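Putative adenylate cyclase (Vibrio parahaemolyticus, PDB 2ACA) is a putative adenylate cyclase of the CYTH family, which probably binds a triphosphate-bearing substrate within a fold built on an antiparallel sheet. Local coordinates at residues D45-T50 against V107-K112. Residues are numbered along the deposited sequence; the frame is centred on the assembly and turned at random.
Sequences DWFYDT and VIQCSK
Q109 lays the NH2 end of its amide over one face of the F47 ring: NE2 stands 3.4 Å above the ring plane, over its centre, and lies 3.5 Å from F47 CE1. The amide plane is turned 79° from the ring, close to perpendicular, so the nitrogen end meets the face rather than the whole amide stacking flat. Its reach follows from an extended chain, with CG anti to the backbone N (chi1 171°), which runs beside F47 in the same direction; Q109 O meanwhile sits in plane at the ring's edge. Between the two backbones, F47 N gives a hydrogen bond of 2.7 Å to Q109 O, while F47 O accepts from I108 N at 2.8 Å. One residue of strand 35-49 therefore faces two, I108 and Q109, of strand 106-120: a classic beta bulge that shifts the register by one between F47 and Y48. The two are adjacent antiparallel strands in the sheet of the CYTH domain, and the N-to-C directions of the short segments 45-49 and 109-112 differ by 165°. The I108 side chain still packs: its CG1 lies against F47 CB, and I108 CG2 comes to 3.8 Å from D49 CB. Just before the bulge in sequence, V107 points to the face that carries W46 and Y48, as Y48's non-hydrogen-bonded partner, and its CG2 approaches Y48 CE2 to 3.6 Å; helix 93-102 touches both aromatic residues. On the face shared with F47, D45 and S111 form a hydrogen-bonded pair and are also joined by a water that donates to D45 OD1 at 2.6 Å and accepts from S111 OG. The other carboxylate oxygen, D45 OD2, makes a salt bridge with R65 of neighbouring strand 61-68.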
ATOM      1  N   ASP A  45       8.888   1.208  12.974  1.00 12.37           N
ATOM      2  CA  ASP A  45       8.008   2.228  12.436  1.00 14.40           C
ATOM      3  C   ASP A  45       8.827   3.340  11.793  1.00 14.99           C
ATOM      4  O   ASP A  45       9.860   3.768  12.321  1.00 14.12           O
ATOM      5  CB  ASP A  45       7.100   2.809  13.528  1.00 20.25           C
ATOM      6  CG  ASP A  45       6.092   1.794  14.049  1.00 21.74           C
ATOM      7  OD1 ASP A  45       6.453   0.992  14.934  1.00 23.22           O
ATOM      8  OD2 ASP A  45       4.941   1.786  13.558  1.00 23.83           O
ATOM      9  N   TRP A  46       8.365   3.778  10.632  1.00 17.85           N
ATOM     10  CA  TRP A  46       9.005   4.849   9.889  1.00 17.14           C
ATOM     11  C   TRP A  46       7.955   5.928   9.706  1.00 16.99           C
ATOM     12  O   TRP A  46       6.962   5.703   9.011  1.00 19.92           O
ATOM     13  CB  TRP A  46       9.446   4.346   8.515  1.00 13.68           C
ATOM     14  CG  TRP A  46      10.605   3.420   8.533  1.00 14.06           C
ATOM     15  CD1 TRP A  46      11.922   3.760   8.414  1.00 17.28           C
ATOM     16  CD2 TRP A  46      10.566   1.990   8.625  1.00 15.99           C
ATOM     17  NE1 TRP A  46      12.706   2.628   8.417  1.00 18.48           N
ATOM     18  CE2 TRP A  46      11.901   1.528   8.549  1.00 15.54           C
ATOM     19  CE3 TRP A  46       9.533   1.051   8.761  1.00 16.86           C
ATOM     20  CZ2 TRP A  46      12.232   0.171   8.604  1.00 17.72           C
ATOM     21  CZ3 TRP A  46       9.859  -0.297   8.814  1.00 18.90           C
ATOM     22  CH2 TRP A  46      11.203  -0.726   8.736  1.00 18.85           C
ATOM     23  N   PHE A  47       8.153   7.082  10.335  1.00 14.29           N
ATOM     24  CA  PHE A  47       7.204   8.185  10.204  1.00 15.79           C
ATOM     25  C   PHE A  47       7.646   9.101   9.065  1.00 15.45           C
ATOM     26  O   PHE A  47       8.829   9.431   8.952  1.00 14.77           O
ATOM     27  CB  PHE A  47       7.115   8.990  11.502  1.00 15.38           C
ATOM     28  CG  PHE A  47       6.602   8.202  12.669  1.00 19.25           C
ATOM     29  CD1 PHE A  47       7.329   7.125  13.175  1.00 17.52           C
ATOM     30  CD2 PHE A  47       5.375   8.520  13.250  1.00 19.23           C
ATOM     31  CE1 PHE A  47       6.837   6.373  14.245  1.00 20.29           C
ATOM     32  CE2 PHE A  47       4.874   7.779  14.317  1.00 21.18           C
ATOM     33  CZ  PHE A  47       5.607   6.702  14.816  1.00 21.32           C
ATOM     34  N   TYR A  48       6.690   9.524   8.242  1.00 16.81           N
ATOM     35  CA  TYR A  48       6.987  10.399   7.108  1.00 13.92           C
ATOM     36  C   TYR A  48       6.260  11.728   7.121  1.00 15.35           C
ATOM     37  O   TYR A  48       5.200  11.879   7.735  1.00 14.93           O
ATOM     38  CB  TYR A  48       6.637   9.715   5.788  1.00 10.37           C
ATOM     39  CG  TYR A  48       7.482   8.526   5.451  1.00 10.84           C
ATOM     40  CD1 TYR A  48       7.262   7.300   6.064  1.00 10.59           C
ATOM     41  CD2 TYR A  48       8.500   8.623   4.510  1.00 10.51           C
ATOM     42  CE1 TYR A  48       8.035   6.201   5.749  1.00 13.62           C
ATOM     43  CE2 TYR A  48       9.280   7.525   4.187  1.00 13.08           C
ATOM     44  CZ  TYR A  48       9.041   6.322   4.810  1.00 13.18           C
ATOM     45  OH  TYR A  48       9.809   5.234   4.507  1.00 15.49           O
ATOM     46  N   ASP A  49       6.842  12.685   6.406  1.00 11.51           N
ATOM     47  CA  ASP A  49       6.260  14.009   6.252  1.00 16.20           C
ATOM     48  C   ASP A  49       7.042  14.777   5.184  1.00 16.60           C
ATOM     49  O   ASP A  49       8.130  14.367   4.788  1.00 17.48           O
ATOM     50  CB  ASP A  49       6.272  14.785   7.574  1.00 23.32           C
ATOM     51  CG  ASP A  49       5.153  15.824   7.646  1.00 24.65           C
ATOM     52  OD1 ASP A  49       4.663  16.234   6.570  1.00 26.26           O
ATOM     53  OD2 ASP A  49       4.765  16.232   8.765  1.00 24.75           O
ATOM     54  N   THR A  50       6.480  15.882   4.714  1.00 19.17           N
ATOM     55  CA  THR A  50       7.136  16.692   3.699  1.00 21.88           C
ATOM     56  C   THR A  50       8.196  17.566   4.364  1.00 23.68           C
ATOM     57  O   THR A  50       8.338  17.565   5.593  1.00 23.34           O
ATOM     58  CB  THR A  50       6.128  17.604   2.988  1.00 19.78           C
ATOM     59  OG1 THR A  50       5.602  18.551   3.924  1.00 22.49           O
ATOM     60  CG2 THR A  50       4.977  16.784   2.414  1.00 19.97           C
ATOM     61  N   VAL A 107      11.598  10.498   5.816  1.00 17.47           N
ATOM     62  CA  VAL A 107      11.503   9.918   7.149  1.00 19.08           C
ATOM     63  C   VAL A 107      11.839  10.989   8.178  1.00 19.41           C
ATOM     64  O   VAL A 107      12.943  11.520   8.190  1.00 19.77           O
ATOM     65  CB  VAL A 107      12.497   8.749   7.342  1.00 16.85           C
ATOM     66  CG1 VAL A 107      12.323   8.154   8.732  1.00 19.54           C
ATOM     67  CG2 VAL A 107      12.260   7.672   6.286  1.00 15.53           C
ATOM     68  N   ILE A 108      10.887  11.329   9.033  1.00 18.22           N
ATOM     69  CA  ILE A 108      11.159  12.330  10.045  1.00 19.25           C
ATOM     70  C   ILE A 108      11.413  11.621  11.363  1.00 19.47           C
ATOM     71  O   ILE A 108      11.688  12.250  12.382  1.00 20.37           O
ATOM     72  CB  ILE A 108       9.981  13.297  10.193  1.00 19.83           C
ATOM     73  CG1 ILE A 108       8.742  12.542  10.682  1.00 22.24           C
ATOM     74  CG2 ILE A 108       9.710  13.969   8.849  1.00 22.72           C
ATOM     75  CD1 ILE A 108       7.522  13.409  10.852  1.00 21.17           C
ATOM     76  N   GLN A 109      11.334  10.297  11.330  1.00 18.80           N
ATOM     77  CA  GLN A 109      11.535   9.498  12.532  1.00 19.84           C
ATOM     78  C   GLN A 109      11.360   8.008  12.264  1.00 20.37           C
ATOM     79  O   GLN A 109      10.503   7.592  11.467  1.00 18.46           O
ATOM     80  CB  GLN A 109      10.553   9.955  13.615  1.00 34.99           C
ATOM     81  CG  GLN A 109      10.492   9.073  14.841  1.00 39.58           C
ATOM     82  CD  GLN A 109       9.523   9.606  15.881  1.00 43.70           C
ATOM     83  OE1 GLN A 109       9.837  10.540  16.627  1.00 45.65           O
ATOM     84  NE2 GLN A 109       8.329   9.023  15.926  1.00 44.54           N
ATOM     85  N   CYS A 110      12.199   7.211  12.917  1.00 26.00           N
ATOM     86  CA  CYS A 110      12.146   5.763  12.800  1.00 30.51           C
ATOM     87  C   CYS A 110      12.232   5.199  14.208  1.00 28.81           C
ATOM     88  O   CYS A 110      12.779   5.841  15.099  1.00 29.92           O
ATOM     89  CB  CYS A 110      13.293   5.238  11.928  1.00 48.99           C
ATOM     90  SG  CYS A 110      14.913   5.927  12.283  1.00 65.34           S
ATOM     91  N   SER A 111      11.686   4.005  14.415  1.00 22.02           N
ATOM     92  CA  SER A 111      11.705   3.409  15.741  1.00 20.43           C
ATOM     93  C   SER A 111      11.545   1.905  15.719  1.00 20.13           C
ATOM     94  O   SER A 111      11.025   1.334  14.755  1.00 17.27           O
ATOM     95  CB  SER A 111      10.588   4.010  16.590  1.00 25.79           C
ATOM     96  OG  SER A 111       9.325   3.742  16.002  1.00 26.44           O
ATOM     97  N   LYS A 112      12.000   1.276  16.801  1.00 26.49           N
ATOM     98  CA  LYS A 112      11.913  -0.168  16.984  1.00 26.82           C
ATOM     99  C   LYS A 112      11.359  -0.444  18.379  1.00 27.13           C
ATOM    100  O   LYS A 112      11.562   0.342  19.302  1.00 25.03           O
ATOM    101  CB  LYS A 112      13.290  -0.826  16.861  1.00 40.19           C
ATOM    102  CG  LYS A 112      13.914  -0.762  15.480  1.00 46.35           C
ATOM    103  CD  LYS A 112      15.073  -1.745  15.372  1.00 48.66           C
ATOM    104  CE  LYS A 112      15.777  -1.651  14.022  1.00 49.80           C
ATOM    105  NZ  LYS A 112      16.498  -0.355  13.839  1.00 51.04           N
TER
HETATM  106  O   HOH W   1       8.543   0.708  16.471  1.00 28.97           O